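Local coordinates for RagA protein (Porphyromonas gingivalis, PDB 6SLN), which probably takes up nutrients, most likely oligopeptides, across the bacterial outer membrane as a TonB-dependent beta-barrel receptor, at residues A[267-272]-A[291-296]; A[399-404]-A[413-418]; A[754-759]-A[847-852]; A[810-815]-A[830-835]; A[859-864]-A[927-932]. All blocks are in the same frame, centred on the assembly; numbering follows the deposited sequence.

Contact 1: residues A[267-272]-A[291-296]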
# COMPACT_ATOMS: atom_id res chain seq x y z
N MET A 267 21.60 21.10 40.87
CA MET A 267 20.98 19.83 40.50
C MET A 267 20.56 19.82 39.03
O MET A 267 20.82 18.85 38.31
CB MET A 267 19.81 19.54 41.43
CG MET A 267 18.98 18.32 41.02
SD MET A 267 17.47 18.17 41.99
CE MET A 267 16.44 19.42 41.23
N ILE A 268 19.92 20.90 38.57
CA ILE A 268 19.51 20.95 37.16
C ILE A 268 20.73 21.06 36.26
O ILE A 268 20.79 20.39 35.22
CB ILE A 268 18.51 22.10 36.91
CG1 ILE A 268 17.24 21.90 37.74
CG2 ILE A 268 18.15 22.18 35.42
CD1 ILE A 268 16.23 23.05 37.68
N LEU A 269 21.72 21.88 36.63
CA LEU A 269 22.92 21.98 35.80
C LEU A 269 23.64 20.64 35.73
O LEU A 269 24.11 20.25 34.66
CB LEU A 269 23.86 23.07 36.30
CG LEU A 269 23.58 24.46 35.72
CD1 LEU A 269 24.29 25.50 36.52
CD2 LEU A 269 23.96 24.56 34.28
N ALA A 270 23.73 19.92 36.85
CA ALA A 270 24.46 18.66 36.85
C ALA A 270 23.77 17.60 36.01
O ALA A 270 24.43 16.78 35.36
CB ALA A 270 24.64 18.15 38.28
N GLY A 271 22.44 17.60 36.01
CA GLY A 271 21.70 16.62 35.25
C GLY A 271 21.66 16.90 33.78
O GLY A 271 21.40 15.98 32.99
N ALA A 272 21.89 18.16 33.40
CA ALA A 272 21.98 18.50 31.98
C ALA A 272 23.34 18.11 31.42
O ALA A 272 23.42 17.50 30.35
CB ALA A 272 21.72 19.99 31.77
N PHE A 291 24.45 25.52 25.77
CA PHE A 291 24.09 25.75 27.17
C PHE A 291 22.58 25.56 27.30
O PHE A 291 21.82 26.54 27.31
CB PHE A 291 24.57 27.14 27.63
CG PHE A 291 26.06 27.24 27.70
CD1 PHE A 291 26.74 26.91 28.86
CD2 PHE A 291 26.79 27.60 26.58
CE1 PHE A 291 28.14 26.98 28.93
CE2 PHE A 291 28.17 27.67 26.64
CZ PHE A 291 28.84 27.37 27.82
N PRO A 292 22.11 24.32 27.37
CA PRO A 292 20.66 24.08 27.43
C PRO A 292 20.02 24.54 28.73
O PRO A 292 18.80 24.81 28.76
CB PRO A 292 20.55 22.56 27.27
CG PRO A 292 21.80 22.05 27.85
CD PRO A 292 22.87 23.06 27.49
N VAL A 293 20.78 24.63 29.81
CA VAL A 293 20.31 25.17 31.07
C VAL A 293 21.05 26.48 31.31
O VAL A 293 22.28 26.49 31.40
CB VAL A 293 20.52 24.19 32.23
CG1 VAL A 293 20.19 24.87 33.56
CG2 VAL A 293 19.69 22.96 32.02
N ASP A 294 20.29 27.57 31.40
CA ASP A 294 20.84 28.92 31.54
C ASP A 294 19.91 29.72 32.45
O ASP A 294 18.83 30.15 32.05
CB ASP A 294 21.01 29.58 30.17
CG ASP A 294 21.55 30.99 30.27
OD1 ASP A 294 21.91 31.43 31.38
OD2 ASP A 294 21.59 31.66 29.23
N PHE A 295 20.36 29.95 33.68
CA PHE A 295 19.61 30.77 34.62
C PHE A 295 19.89 32.26 34.50
O PHE A 295 19.20 33.06 35.14
CB PHE A 295 19.90 30.28 36.03
CG PHE A 295 19.45 28.88 36.27
CD1 PHE A 295 18.10 28.56 36.17
CD2 PHE A 295 20.35 27.89 36.56
CE1 PHE A 295 17.67 27.27 36.36
CE2 PHE A 295 19.93 26.59 36.76
CZ PHE A 295 18.58 26.28 36.65
N ASN A 296 20.85 32.66 33.66
CA ASN A 296 21.31 34.05 33.63
C ASN A 296 20.71 34.83 32.48
O ASN A 296 20.68 36.06 32.53
CB ASN A 296 22.83 34.08 33.53
CG ASN A 296 23.47 33.34 34.67
OD1 ASN A 296 23.12 33.54 35.83
ND2 ASN A 296 24.39 32.44 34.35
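Leu269 and Val293 mark the closest passage of the two backbones, with their CA atoms 6.3 Å apart: a turn of helix in 267-272 faces the irregular loop 291-296, extended only around Val293 and Asp294. No hydrogen bond crosses between them, and the contact is apolar packing against one flank of the helix. Val293 points straight at that flank and splits its two methyls over it. Its CG2 meets the CB of Ala272 at 3.6 Å and the CG2 of Ile268 at 3.8 Å. Its CG1 lies anti to the backbone N (chi1 172°), which carries it toward Leu269, where it meets CD2 at 3.9 Å. The Ile268 and Val293 side chains run at about a right angle to each other. Two residues on, the Phe295 ring extends the same apolar patch: Ile268 CD1 comes at its edge, near the ring plane, 4.1 Å from CZ. Pro292 completes the other end, its CG lying against the CB of Ala272. Asp294 points away from the helix and closes an Asx turn instead, its OD1 accepting from Asn296 N. Helix 261-276 is thus covered by the loop that joins helix 280-283 to helix 301-305. The loop also bonds to 399-404, Pro292 O with Asn402 N and Asp294 N with Tyr400 O, while Tyr415 packs on Ala272.

Contact 2: residues A[399-404]-A[413-418]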
# COMPACT_ATOMS: atom_id res chain seq x y z
N ARG A 399 11.76 29.38 31.37
CA ARG A 399 12.60 30.23 30.54
C ARG A 399 14.10 29.99 30.76
O ARG A 399 14.90 30.44 29.94
CB ARG A 399 12.24 31.69 30.79
CG ARG A 399 11.21 32.22 29.81
CD ARG A 399 9.86 31.59 30.04
NE ARG A 399 8.87 32.23 29.20
CZ ARG A 399 8.16 31.62 28.27
NH1 ARG A 399 8.33 30.31 28.05
NH2 ARG A 399 7.30 32.31 27.55
N TYR A 400 14.49 29.25 31.80
CA TYR A 400 15.88 28.87 31.99
C TYR A 400 16.26 27.62 31.22
O TYR A 400 17.41 27.18 31.30
CB TYR A 400 16.19 28.66 33.48
CG TYR A 400 15.20 27.84 34.27
CD1 TYR A 400 15.18 26.44 34.19
CD2 TYR A 400 14.29 28.45 35.13
CE1 TYR A 400 14.29 25.69 34.93
CE2 TYR A 400 13.39 27.71 35.88
CZ TYR A 400 13.38 26.33 35.78
OH TYR A 400 12.47 25.60 36.52
N TYR A 401 15.32 27.04 30.49
CA TYR A 401 15.60 25.96 29.56
C TYR A 401 15.79 26.58 28.19
O TYR A 401 14.95 27.36 27.73
CB TYR A 401 14.47 24.93 29.53
CG TYR A 401 14.52 24.02 30.70
CD1 TYR A 401 15.73 23.63 31.25
CD2 TYR A 401 13.35 23.59 31.31
CE1 TYR A 401 15.78 22.80 32.34
CE2 TYR A 401 13.38 22.78 32.42
CZ TYR A 401 14.59 22.38 32.94
OH TYR A 401 14.61 21.55 34.03
N ASN A 402 16.90 26.24 27.54
CA ASN A 402 17.37 26.96 26.36
C ASN A 402 17.55 25.98 25.21
O ASN A 402 18.43 25.11 25.27
CB ASN A 402 18.69 27.66 26.66
CG ASN A 402 19.18 28.52 25.51
OD1 ASN A 402 18.42 28.93 24.64
ND2 ASN A 402 20.45 28.78 25.51
N PRO A 403 16.74 26.09 24.15
CA PRO A 403 16.93 25.22 22.99
C PRO A 403 17.85 25.80 21.93
O PRO A 403 17.92 25.23 20.83
CB PRO A 403 15.49 25.09 22.44
CG PRO A 403 14.90 26.47 22.72
CD PRO A 403 15.60 27.00 23.97
N PHE A 404 18.53 26.90 22.21
CA PHE A 404 19.42 27.51 21.23
C PHE A 404 20.87 27.25 21.60
O PHE A 404 21.19 27.04 22.77
CB PHE A 404 19.20 29.02 21.11
CG PHE A 404 17.75 29.43 20.89
CD1 PHE A 404 16.89 29.58 21.96
CD2 PHE A 404 17.28 29.72 19.61
CE1 PHE A 404 15.57 29.98 21.75
CE2 PHE A 404 15.96 30.12 19.41
CZ PHE A 404 15.11 30.26 20.47
N VAL A 413 18.38 20.03 19.95
CA VAL A 413 18.00 19.25 21.10
C VAL A 413 18.01 20.20 22.29
O VAL A 413 18.76 21.17 22.32
CB VAL A 413 19.00 18.08 21.26
CG1 VAL A 413 20.26 18.51 22.09
CG2 VAL A 413 18.34 16.79 21.73
N TYR A 414 17.17 19.91 23.27
CA TYR A 414 17.13 20.71 24.49
C TYR A 414 16.85 19.77 25.66
O TYR A 414 16.62 18.57 25.49
CB TYR A 414 16.10 21.85 24.40
CG TYR A 414 14.66 21.40 24.41
CD1 TYR A 414 13.95 21.37 25.60
CD2 TYR A 414 14.00 21.00 23.24
CE1 TYR A 414 12.65 20.98 25.62
CE2 TYR A 414 12.69 20.59 23.26
CZ TYR A 414 12.01 20.57 24.47
OH TYR A 414 10.68 20.16 24.54
N TYR A 415 16.89 20.34 26.87
CA TYR A 415 16.93 19.57 28.10
C TYR A 415 15.86 20.01 29.09
O TYR A 415 15.54 21.20 29.21
CB TYR A 415 18.29 19.69 28.77
CG TYR A 415 18.34 19.00 30.11
CD1 TYR A 415 18.32 17.62 30.18
CD2 TYR A 415 18.39 19.73 31.30
CE1 TYR A 415 18.38 16.98 31.39
CE2 TYR A 415 18.46 19.09 32.51
CZ TYR A 415 18.45 17.72 32.54
OH TYR A 415 18.50 17.05 33.73
N MET A 416 15.36 19.04 29.85
CA MET A 416 14.41 19.28 30.93
C MET A 416 14.77 18.34 32.06
O MET A 416 14.96 17.14 31.81
CB MET A 416 12.99 19.05 30.45
CG MET A 416 12.25 20.32 30.15
SD MET A 416 10.59 19.98 29.56
CE MET A 416 10.85 19.68 27.84
N TYR A 417 14.87 18.87 33.29
CA TYR A 417 15.39 18.08 34.41
C TYR A 417 14.63 16.76 34.55
O TYR A 417 13.41 16.70 34.37
CB TYR A 417 15.32 18.87 35.73
CG TYR A 417 15.80 18.02 36.90
CD1 TYR A 417 17.16 17.77 37.08
CD2 TYR A 417 14.91 17.45 37.80
CE1 TYR A 417 17.62 16.98 38.13
CE2 TYR A 417 15.37 16.65 38.86
CZ TYR A 417 16.73 16.42 39.01
OH TYR A 417 17.20 15.64 40.04
N GLY A 418 15.37 15.69 34.83
CA GLY A 418 14.81 14.36 34.93
C GLY A 418 14.77 13.56 33.63
O GLY A 418 14.69 12.32 33.69
O HOH W 1 16.75 22.93 27.81
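Tyr401 lays one face of its ring over the backbone of Tyr415 and Met416, in a buried contact between a loop and a mostly irregular segment, with an Asx turn at Asn402, in the long excursion between barrel strands 363-377 and 435-450. The CA of Met416 stands 4.0 Å from the ring centroid and 24° off the ring normal, a CH-pi contact in which the C-H looks into the face. The carbonyl O of Tyr415 sits over the same face, also off centre. On the opposite face lies CE1 of Tyr400, which leaves the phenol ring sandwiched. A first torsion that puts CG anti to the carbonyl carbon (chi1 -78°) sends the ring lengthwise along the 413-418 chain, and its hydroxyl thereby arrives at the next peptide: Tyr417 N donates to Tyr401 OH over 2.8 Å, at an N-H...O angle of 160°. Beside this bond the CG of Met416 touches Tyr401 CE2 at 3.5 Å, the two side chains crossing nearly perpendicularly.

At the other end the contact is made by aliphatic carbon, Pro403 CB against Tyr414 CB at 3.8 Å. Asn402 turns away from 413-418, and its OD1 accepts Phe404 N at 3.2 Å from well above the carbonyl plane, which closes the Asx turn. Trp301 of helix 301-305 binds Tyr401 O through NE1 and meets the Tyr414 ring edge-to-face. Between the segments sits one water, which accepts firmly from Tyr415 N at 2.8 Å and weakly from Asn402 N at 3.3 Å.

Contact 3: residues A[754-759]-A[847-852]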
# COMPACT_ATOMS: atom_id res chain seq x y z
N TYR A 754 -16.99 54.14 -1.05
CA TYR A 754 -18.08 53.16 -1.03
C TYR A 754 -17.99 52.35 0.26
O TYR A 754 -16.91 52.17 0.83
CB TYR A 754 -18.04 52.21 -2.23
CG TYR A 754 -16.64 51.80 -2.62
CD1 TYR A 754 -15.84 52.64 -3.40
CD2 TYR A 754 -16.10 50.60 -2.18
CE1 TYR A 754 -14.55 52.30 -3.74
CE2 TYR A 754 -14.80 50.24 -2.53
CZ TYR A 754 -14.03 51.09 -3.30
OH TYR A 754 -12.74 50.76 -3.65
N ALA A 755 -19.15 51.87 0.71
CA ALA A 755 -19.28 51.17 1.98
C ALA A 755 -20.27 50.02 1.85
O ALA A 755 -21.28 50.11 1.15
CB ALA A 755 -19.73 52.11 3.10
N SER A 756 -19.96 48.95 2.55
CA SER A 756 -20.81 47.77 2.59
C SER A 756 -20.90 47.34 4.04
O SER A 756 -19.87 47.24 4.71
CB SER A 756 -20.25 46.66 1.70
OG SER A 756 -20.56 45.38 2.22
N ALA A 757 -22.11 47.14 4.53
CA ALA A 757 -22.35 46.71 5.89
C ALA A 757 -23.05 45.37 5.87
O ALA A 757 -23.56 44.93 4.85
CB ALA A 757 -23.18 47.75 6.66
N ASN A 758 -23.09 44.72 7.02
CA ASN A 758 -23.45 43.31 7.05
C ASN A 758 -23.73 42.86 8.48
O ASN A 758 -22.92 43.13 9.38
CB ASN A 758 -22.31 42.51 6.41
CG ASN A 758 -22.58 41.06 6.38
OD1 ASN A 758 -23.16 40.56 5.43
ND2 ASN A 758 -22.14 40.35 7.41
N PHE A 759 -24.85 42.18 8.71
CA PHE A 759 -25.18 41.82 10.09
C PHE A 759 -26.20 40.68 10.11
O PHE A 759 -27.11 40.64 9.28
CB PHE A 759 -25.74 43.02 10.86
CG PHE A 759 -26.25 42.67 12.23
CD1 PHE A 759 -25.42 42.75 13.34
CD2 PHE A 759 -27.57 42.26 12.41
CE1 PHE A 759 -25.89 42.43 14.60
CE2 PHE A 759 -28.04 41.94 13.67
CZ PHE A 759 -27.20 42.02 14.77
N GLY A 847 -19.99 42.04 9.36
CA GLY A 847 -18.79 42.58 8.74
C GLY A 847 -19.13 43.92 8.12
O GLY A 847 -20.30 44.28 7.95
N PHE A 848 -18.08 44.66 7.79
CA PHE A 848 -18.27 45.87 7.00
C PHE A 848 -17.03 46.12 6.16
O PHE A 848 -15.91 45.76 6.54
CB PHE A 848 -18.59 47.10 7.87
CG PHE A 848 -17.63 47.33 8.99
CD1 PHE A 848 -17.77 46.67 10.20
CD2 PHE A 848 -16.59 48.24 8.85
CE1 PHE A 848 -16.89 46.89 11.26
CE2 PHE A 848 -15.70 48.49 9.91
CZ PHE A 848 -15.85 47.81 11.11
N SER A 849 -17.25 46.72 4.99
CA SER A 849 -16.21 46.99 4.01
C SER A 849 -16.26 48.46 3.63
O SER A 849 -17.32 48.99 3.29
CB SER A 849 -16.37 46.09 2.78
OG SER A 849 -16.28 44.71 3.11
N LEU A 850 -15.11 49.15 3.75
CA LEU A 850 -14.93 50.50 3.26
C LEU A 850 -14.17 50.45 1.95
O LEU A 850 -13.74 49.40 1.48
CB LEU A 850 -14.16 51.36 4.26
CG LEU A 850 -14.81 51.61 5.61
CD1 LEU A 850 -13.99 50.93 6.68
CD2 LEU A 850 -14.92 53.11 5.86
N GLY A 851 -13.97 51.62 1.36
CA GLY A 851 -13.19 51.67 0.15
C GLY A 851 -13.19 53.02 -0.52
O GLY A 851 -14.25 53.57 -0.83
N ALA A 852 -12.01 53.58 -0.73
CA ALA A 852 -11.84 54.79 -1.52
C ALA A 852 -10.96 54.49 -2.72
O ALA A 852 -10.00 53.71 -2.62
CB ALA A 852 -11.23 55.93 -0.70
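The ring of Tyr754 lies flat across the neighbouring strand and covers Gly851, whose CA is 3.8 Å from the ring centroid and 26° off its normal. The carbonyl O of Gly851 lies under the same face, over the ring centre. A chi1 of 38° folds CG in between the backbone N and the carbonyl carbon, and this brings the ring down over the glycine. An aromatic laid over a cross-strand glycine is a recurring arrangement in antiparallel barrels. The backbone below is tied by Tyr754 N to Gly851 O at 2.8 Å.

Strands 754-759 and 847-852 run antiparallel, 178° between their directions. Ser756 and Ser849 form a hydrogen-bonded pair, Ser756 N to Ser849 O at 2.7 Å and Ser849 N to Ser756 O at 2.7 Å, with both CB atoms on the same face at 4.1 Å. Ala757 and Phe848 occupy the other face; Phe848 swings away from its partner strand to stack on Phe863. Gly847 N reaches Asn758 O at 3.1 Å from above the carbonyl plane.

The two faces differ in chemistry. The serine face touches Gln125 and Ala127, in the plug region that fills the barrel. Tyr754 OH reaches across strand 844-853 to Asp860, and Ser849 OG bonds to Asp862 on its neighbouring strand. This is consistent with a polar inner face toward the plug and an apolar outer one.

Contact 4: residues A[810-815]-A[830-835]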
# COMPACT_ATOMS: atom_id res chain seq x y z
N TRP A 810 -16.86 29.35 45.36
CA TRP A 810 -17.86 29.30 44.30
C TRP A 810 -19.23 29.62 44.88
O TRP A 810 -19.50 29.38 46.06
CB TRP A 810 -17.89 27.92 43.60
CG TRP A 810 -16.59 27.56 42.99
CD1 TRP A 810 -16.20 27.77 41.70
CD2 TRP A 810 -15.48 26.92 43.65
NE1 TRP A 810 -14.91 27.29 41.51
CE2 TRP A 810 -14.45 26.78 42.69
CE3 TRP A 810 -15.26 26.47 44.96
CZ2 TRP A 810 -13.22 26.20 43.00
CZ3 TRP A 810 -14.04 25.90 45.27
CH2 TRP A 810 -13.03 25.77 44.29
N TYR A 811 -20.08 30.19 44.04
CA TYR A 811 -21.45 30.41 44.46
C TYR A 811 -22.23 29.11 44.41
O TYR A 811 -21.99 28.25 43.55
CB TYR A 811 -22.14 31.46 43.59
CG TYR A 811 -21.55 32.84 43.70
CD1 TYR A 811 -21.54 33.52 44.91
CD2 TYR A 811 -20.99 33.46 42.57
CE1 TYR A 811 -20.98 34.79 45.00
CE2 TYR A 811 -20.44 34.73 42.66
CZ TYR A 811 -20.44 35.38 43.87
OH TYR A 811 -19.89 36.63 43.95
N VAL A 812 -23.17 28.97 45.34
CA VAL A 812 -24.09 27.85 45.37
C VAL A 812 -25.36 28.27 44.58
O VAL A 812 -26.07 29.16 45.07
CB VAL A 812 -24.43 27.44 46.80
CG1 VAL A 812 -25.10 26.07 46.81
CG2 VAL A 812 -23.16 27.49 47.66
N PRO A 813 -25.63 27.67 43.44
CA PRO A 813 -26.76 28.15 42.62
C PRO A 813 -28.07 28.11 43.40
O PRO A 813 -28.38 27.13 44.08
CB PRO A 813 -26.77 27.18 41.43
CG PRO A 813 -25.87 26.05 41.83
CD PRO A 813 -24.88 26.60 42.78
N GLY A 814 -28.81 29.19 43.30
CA GLY A 814 -30.06 29.38 44.03
C GLY A 814 -29.91 29.99 45.40
O GLY A 814 -30.60 30.96 45.72
N GLN A 815 -28.98 29.47 46.20
CA GLN A 815 -28.93 29.77 47.62
C GLN A 815 -28.51 31.21 47.90
O GLN A 815 -27.65 31.78 47.21
CB GLN A 815 -27.98 28.81 48.33
CG GLN A 815 -28.54 27.42 48.52
CD GLN A 815 -27.69 26.61 49.48
OE1 GLN A 815 -27.11 27.16 50.42
NE2 GLN A 815 -27.61 25.30 49.24
N ALA A 830 -19.33 18.77 41.74
CA ALA A 830 -20.11 18.77 40.50
C ALA A 830 -21.36 19.61 40.62
O ALA A 830 -21.77 20.27 39.65
CB ALA A 830 -20.49 17.33 40.14
N ASP A 831 -21.97 19.63 41.80
CA ASP A 831 -23.31 20.18 41.97
C ASP A 831 -23.35 21.69 41.88
O ASP A 831 -24.43 22.26 41.70
CB ASP A 831 -23.88 19.69 43.29
CG ASP A 831 -23.53 18.23 43.57
OD1 ASP A 831 -23.61 17.40 42.63
OD2 ASP A 831 -23.17 17.91 44.72
N LEU A 832 -22.20 22.37 41.99
CA LEU A 832 -22.23 23.82 41.87
C LEU A 832 -22.37 24.29 40.44
O LEU A 832 -22.46 25.50 40.21
CB LEU A 832 -20.97 24.42 42.48
CG LEU A 832 -20.73 24.04 43.93
CD1 LEU A 832 -19.27 24.26 44.28
CD2 LEU A 832 -21.67 24.84 44.85
N GLU A 833 -22.37 23.38 39.49
CA GLU A 833 -22.39 23.76 38.09
C GLU A 833 -23.81 24.10 37.66
O GLU A 833 -24.78 23.45 38.07
CB GLU A 833 -21.82 22.63 37.23
CG GLU A 833 -20.37 22.32 37.59
CD GLU A 833 -19.75 21.23 36.75
OE1 GLU A 833 -20.30 20.93 35.67
OE2 GLU A 833 -18.72 20.67 37.18
N THR A 834 -23.93 25.16 36.87
CA THR A 834 -25.20 25.77 36.51
C THR A 834 -25.18 26.08 35.02
O THR A 834 -24.12 26.21 34.41
CB THR A 834 -25.43 27.06 37.31
OG1 THR A 834 -26.55 27.77 36.78
CG2 THR A 834 -24.21 27.95 37.20
N ARG A 835 -26.37 26.18 34.42
CA ARG A 835 -26.40 26.67 33.06
C ARG A 835 -26.05 28.15 33.05
O ARG A 835 -26.52 28.92 33.90
CB ARG A 835 -27.76 26.44 32.40
CG ARG A 835 -27.64 26.32 30.87
CD ARG A 835 -28.84 26.81 30.07
NE ARG A 835 -29.17 28.21 30.32
CZ ARG A 835 -30.09 28.60 31.21
NH1 ARG A 835 -30.34 29.90 31.39
NH2 ARG A 835 -30.74 27.69 31.93
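Leu832 carries its CG anti to the carbonyl carbon (chi1 -57°) and then extends at chi2 (160°), which spreads its two methyls against Trp810, Tyr811 and Val812. It ends a short 3-10 turn, 830-832, that leads into strand 833-836 of a small antiparallel sheet carried on the long excursion between barrel strands 752-764 and 844-853. CD1 goes one way, to the CB of Trp810 at 4.0 Å. CD2 goes the other, resting 3.7 Å from the carbonyl O of Tyr811 and 3.9 Å from the CA of Val812. One leucine therefore spans three consecutive residues of the strand, while no hydrogen bond joins the two segments. The touching parts run 75° apart, so this is packing of a turn against a strand and not strand pairing.

Beyond Val812 the chain turns a corner, and Pro813 takes up the contact from the side. Its CD lies 3.7 Å from Leu832 O, and its CB faces the CB of Thr834 at 4.3 Å. Strand 807-812 and strand 833-836 each pair with strand 792-802. Ala830 and Asp831 also touch the chain of another protein. The Trp810 ring leads away from Leu832, meets Tyr828 at an angle and donates through NE1 to Asp917. The 3-10 turn is closed by Glu833 N to Ala830 O at 3.2 Å, and Thr834 OG1 donates to Arg835 O at 3.1 Å.

Contact 5: residues A[859-864]-A[927-932]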
# COMPACT_ATOMS: atom_id res chain seq x y z
N LEU A 859 -7.82 52.17 -1.74
CA LEU A 859 -7.60 51.54 -0.45
C LEU A 859 -8.90 50.85 -0.05
O LEU A 859 -9.95 51.50 0.02
CB LEU A 859 -7.18 52.55 0.62
CG LEU A 859 -6.84 51.93 1.97
CD1 LEU A 859 -5.40 52.23 2.36
CD2 LEU A 859 -7.79 52.49 2.97
N ASP A 860 -8.83 49.54 0.18
CA ASP A 860 -10.00 48.75 0.54
C ASP A 860 -9.75 48.02 1.86
O ASP A 860 -8.73 47.35 2.02
CB ASP A 860 -10.36 47.75 -0.56
CG ASP A 860 -11.18 48.39 -1.65
OD1 ASP A 860 -12.42 48.20 -1.65
OD2 ASP A 860 -10.59 49.10 -2.48
N ALA A 861 -10.69 48.18 2.79
CA ALA A 861 -10.64 47.53 4.08
C ALA A 861 -11.85 46.62 4.21
O ALA A 861 -12.98 47.05 3.95
CB ALA A 861 -10.61 48.55 5.22
N ASP A 862 -11.61 45.37 4.57
CA ASP A 862 -12.68 44.41 4.82
C ASP A 862 -12.62 44.04 6.30
O ASP A 862 -11.63 43.45 6.76
CB ASP A 862 -12.53 43.20 3.91
CG ASP A 862 -12.95 43.49 2.47
OD1 ASP A 862 -12.14 44.07 1.72
OD2 ASP A 862 -14.09 43.15 2.10
N PHE A 863 -13.65 44.41 7.04
CA PHE A 863 -13.80 44.04 8.44
C PHE A 863 -14.87 42.97 8.60
O PHE A 863 -15.78 42.82 7.78
CB PHE A 863 -14.21 45.22 9.31
CG PHE A 863 -13.21 46.30 9.38
CD1 PHE A 863 -13.10 47.22 8.36
CD2 PHE A 863 -12.44 46.46 10.52
CE1 PHE A 863 -12.21 48.24 8.45
CE2 PHE A 863 -11.55 47.47 10.61
CZ PHE A 863 -11.43 48.37 9.57
N ALA A 864 -14.77 42.26 9.73
CA ALA A 864 -15.67 41.19 10.09
C ALA A 864 -15.65 41.06 11.61
O ALA A 864 -14.64 41.34 12.26
CB ALA A 864 -15.25 39.87 9.44
N LEU A 927 -13.35 41.68 16.68
CA LEU A 927 -13.41 42.36 15.40
C LEU A 927 -12.06 42.19 14.72
O LEU A 927 -11.02 42.40 15.35
CB LEU A 927 -13.74 43.83 15.60
CG LEU A 927 -13.36 44.86 14.55
CD1 LEU A 927 -14.30 44.77 13.38
CD2 LEU A 927 -13.38 46.27 15.16
N ARG A 928 -12.07 41.77 13.47
CA ARG A 928 -10.83 41.54 12.74
C ARG A 928 -10.84 42.36 11.47
O ARG A 928 -11.76 42.26 10.66
CB ARG A 928 -10.65 40.06 12.43
CG ARG A 928 -9.19 39.65 12.32
CD ARG A 928 -9.05 38.19 12.71
NE ARG A 928 -8.38 38.03 13.98
CZ ARG A 928 -8.28 36.88 14.65
NH1 ARG A 928 -8.82 35.78 14.16
NH2 ARG A 928 -7.63 36.85 15.81
N LEU A 929 -9.82 43.20 11.31
CA LEU A 929 -9.54 43.79 10.01
C LEU A 929 -9.02 42.66 9.14
O LEU A 929 -7.86 42.28 9.23
CB LEU A 929 -8.52 44.92 10.14
CG LEU A 929 -8.11 45.60 8.84
CD1 LEU A 929 -9.33 45.97 8.02
CD2 LEU A 929 -7.26 46.84 9.13
N LYS A 930 -9.90 42.07 8.33
CA LYS A 930 -9.53 40.88 7.58
C LYS A 930 -8.64 41.23 6.39
O LYS A 930 -7.68 40.51 6.10
CB LYS A 930 -10.77 40.14 7.10
CG LYS A 930 -11.44 39.35 8.18
CD LYS A 930 -11.63 37.92 7.75
CE LYS A 930 -10.42 37.06 8.08
NZ LYS A 930 -10.39 36.66 9.51
N ASN A 931 -8.93 42.32 5.71
CA ASN A 931 -8.22 42.66 4.49
C ASN A 931 -8.03 44.16 4.44
O ASN A 931 -8.98 44.92 4.65
CB ASN A 931 -9.01 42.15 3.28
CG ASN A 931 -8.34 42.48 1.96
OD1 ASN A 931 -7.48 41.74 1.49
ND2 ASN A 931 -8.74 43.59 1.35
N LEU A 932 -6.80 44.58 4.18
CA LEU A 932 -6.50 45.97 3.87
C LEU A 932 -5.60 45.95 2.64
O LEU A 932 -4.63 45.18 2.59
CB LEU A 932 -5.83 46.68 5.05
CG LEU A 932 -5.66 48.20 4.96
CD1 LEU A 932 -7.00 48.94 4.98
CD2 LEU A 932 -4.77 48.66 6.09
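Phe863 and Leu929 make the dense part of this antiparallel strand pair. With CG anti to its backbone nitrogen (chi1 179°), Leu929 lowers CD1 onto the middle of the phenylalanine ring, 3.6 Å from the centroid and only 13° off the normal, a clean CH-pi contact. Leu927 CD1 comes against the same ring obliquely. On this apolar face Ala861 also sits close, its CB 3.6 Å from Leu932 CD1. The packing thins toward the surface end, where Leu859 CD2 and Leu932 CD1 touch at 4.2 Å.

The backbone register slips by one at a classic beta bulge: Lys930 and Asn931 both face Asp862. Its carbonyl O takes Asn931 N at 3.1 Å, on a lone pair, and also Lys930 N, a weak bond because it is bent. Asp862 N returns a straighter bond to Asn931 O at 2.7 Å. Past the bulge Arg928 N meets Ala864 O at 2.9 Å, nearly head-on.

The other face is polar and more loosely joined. Asp862 and Asn931 lie side by side with their planes 70° apart, and the bond from ND2 to OD1, 3.5 Å, is weak; the acid leans more on Ser849. Lys930 bonds to Gln123 of the plug region, whereas Arg928 is held by the acids Asp971 and Glu973 outside it. The polar face is consistent with a plug-facing wall, whereas the leucine face is apolar throughout.

How the contacts relate
Contacts 1 and 2 form one patch, their centres about 8 Å apart: loop 291-296 lies between helix 261-276 and loop 399-404. Contacts 3 and 5 form a second, with centres about 9 Å apart on the barrel wall, where strand 844-853 pairs with strand 857-873, so that four strands adjacent round the wall are joined from 752-764 to 921-937. Contact 4 stands alone, more than 40 Å from every other centre, on the small sheet held in the long excursion between strands 752-764 and 844-853. The chain order is 1, 2, then 4 nested inside 3, then 5. A regular barrel wall thus carries elaborate excursions, and of these five contacts only 1, 2 and 4 are touched by the chain of another protein.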